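Hypothetical protein, haloacid dehalogenase-like hydrolase (Bacillus subtilis, PDB 1NRW) dephosphorylates phosphorylated five- and six-carbon sugars and nucleoside monophosphates in vitro, and flavin mononucleotide less readily, with magnesium as cofactor. Local coordinates at residues A[91-94]-A[95-99]. Residues are numbered along the deposited sequence; the frame is centred on the assembly and turned at random.
Sequences YDIL and SWLES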
loop_
_atom_site.group_PDB
_atom_site.type_symbol
_atom_site.label_atom_id
_atom_site.label_comp_id
_atom_site.label_asym_id
_atom_site.label_seq_id
_atom_site.Cartn_x
_atom_site.Cartn_y
_atom_site.Cartn_z
ATOM N N TYR A 91 5.603 -20.467 1.655
ATOM C CA TYR A 91 6.894 -21.116 1.858
ATOM C C TYR A 91 7.659 -21.120 0.540
ATOM O O TYR A 91 8.848 -20.804 0.488
ATOM C CB TYR A 91 6.701 -22.558 2.328
ATOM C CG TYR A 91 7.991 -23.241 2.721
ATOM C CD1 TYR A 91 8.473 -23.165 4.030
ATOM C CD2 TYR A 91 8.744 -23.946 1.781
ATOM C CE1 TYR A 91 9.675 -23.778 4.396
ATOM C CE2 TYR A 91 9.947 -24.561 2.135
ATOM C CZ TYR A 91 10.404 -24.472 3.442
ATOM O OH TYR A 91 11.592 -25.076 3.792
ATOM N N ASP A 92 6.955 -21.481 -0.524
ATOM C CA ASP A 92 7.523 -21.549 -1.860
ATOM C C ASP A 92 8.090 -20.197 -2.293
ATOM O O ASP A 92 9.223 -20.105 -2.761
ATOM C CB ASP A 92 6.438 -21.994 -2.842
ATOM C CG ASP A 92 7.003 -22.671 -4.068
ATOM O OD1 ASP A 92 7.812 -22.040 -4.784
ATOM O OD2 ASP A 92 6.635 -23.842 -4.313
ATOM N N ILE A 93 7.287 -19.151 -2.135
ATOM C CA ILE A 93 7.693 -17.803 -2.513
ATOM C C ILE A 93 8.903 -17.310 -1.729
ATOM O O ILE A 93 9.868 -16.810 -2.310
ATOM C CB ILE A 93 6.532 -16.802 -2.300
ATOM C CG1 ILE A 93 5.362 -17.172 -3.213
ATOM C CG2 ILE A 93 7.004 -15.383 -2.584
ATOM C CD1 ILE A 93 4.091 -16.396 -2.937
ATOM N N LEU A 94 8.851 -17.444 -0.410
ATOM C CA LEU A 94 9.944 -16.982 0.433
ATOM C C LEU A 94 11.232 -17.761 0.207
ATOM O O LEU A 94 12.319 -17.181 0.209
ATOM C CB LEU A 94 9.525 -17.038 1.904
ATOM C CG LEU A 94 8.322 -16.128 2.196
ATOM C CD1 LEU A 94 7.846 -16.316 3.626
ATOM C CD2 LEU A 94 8.719 -14.674 1.953
ATOM N N SER A 95 11.119 -19.070 0.002
ATOM C CA SER A 95 12.308 -19.879 -0.238
ATOM C C SER A 95 12.982 -19.394 -1.516
ATOM O O SER A 95 14.207 -19.275 -1.575
ATOM C CB SER A 95 11.935 -21.359 -0.375
ATOM O OG SER A 95 11.086 -21.570 -1.487
ATOM N N TRP A 96 12.179 -19.100 -2.535
ATOM C CA TRP A 96 12.712 -18.623 -3.808
ATOM C C TRP A 96 13.345 -17.235 -3.674
ATOM O O TRP A 96 14.470 -17.013 -4.129
ATOM C CB TRP A 96 11.607 -18.580 -4.872
ATOM C CG TRP A 96 12.129 -18.230 -6.239
ATOM C CD1 TRP A 96 12.836 -19.044 -7.079
ATOM C CD2 TRP A 96 12.043 -16.956 -6.894
ATOM N NE1 TRP A 96 13.198 -18.354 -8.215
ATOM C CE2 TRP A 96 12.724 -17.072 -8.128
ATOM C CE3 TRP A 96 11.456 -15.728 -6.559
ATOM C CZ2 TRP A 96 12.838 -16.004 -9.026
ATOM C CZ3 TRP A 96 11.570 -14.664 -7.456
ATOM C CH2 TRP A 96 12.256 -14.813 -8.673
ATOM N N LEU A 97 12.628 -16.300 -3.053
ATOM C CA LEU A 97 13.150 -14.947 -2.883
ATOM C C LEU A 97 14.469 -14.935 -2.120
ATOM O O LEU A 97 15.409 -14.238 -2.497
ATOM C CB LEU A 97 12.135 -14.065 -2.145
ATOM C CG LEU A 97 10.858 -13.721 -2.914
ATOM C CD1 LEU A 97 9.880 -12.986 -2.003
ATOM C CD2 LEU A 97 11.212 -12.871 -4.125
ATOM N N GLU A 98 14.536 -15.707 -1.044
ATOM C CA GLU A 98 15.746 -15.747 -0.235
ATOM C C GLU A 98 16.900 -16.428 -0.965
ATOM O O GLU A 98 18.025 -15.938 -0.942
ATOM C CB GLU A 98 15.460 -16.452 1.094
ATOM C CG GLU A 98 16.617 -16.433 2.076
ATOM C CD GLU A 98 16.210 -16.924 3.451
ATOM O OE1 GLU A 98 15.479 -16.193 4.156
ATOM O OE2 GLU A 98 16.616 -18.045 3.823
ATOM N N SER A 99 16.621 -17.545 -1.626
ATOM C CA SER A 99 17.667 -18.267 -2.345
ATOM C C SER A 99 18.189 -17.472 -3.539
ATOM O O SER A 99 19.344 -17.633 -3.939
ATOM C CB SER A 99 17.150 -19.628 -2.827
ATOM O OG SER A 99 16.193 -19.493 -3.864
#
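Ile93 and Leu97, one helical turn apart, lie side by side and point the same way, CG2 of Ile93 meeting CD1 of Leu97 at 3.8 Å. This methyl branch stands anti to the backbone N of Ile93, a setting that aims it at CD1 of Leu97. Branched aliphatic side chains suit this buried face; Leu94 widens it, its CD2 only loosely near Leu97 CD1 at 4.5 Å. Beneath them Leu97 N reaches Ile93 O at 2.9 Å with an N-H...O angle of 169°.

The Ser95 flank is more polar. Serine is short enough for its hydroxyl (chi1 62°) to fold back on its own helix, OG lying 2.7 Å from Asp92 O and 3.1 Å from Tyr91 O; either could take its proton. The broad indole of Trp96 offers a pi face to Arg191. On the Leu94 flank, long Glu98 reaches donors beyond the helix: hydrogen bonds from OE1 to Tyr104 OH and Phe160 N, and from OE2 to Ser159 OG, hold the partly exposed acid. Ser99 faces solvent, its OG 3.0 Å from both Ser95 O and Trp96 O.

Helix 87-99 thus lies with its apolar face on strands 103-108, 172-178 and 207-212, while Tyr91 meets Phe160 and Phe164 edge-to-face beside it.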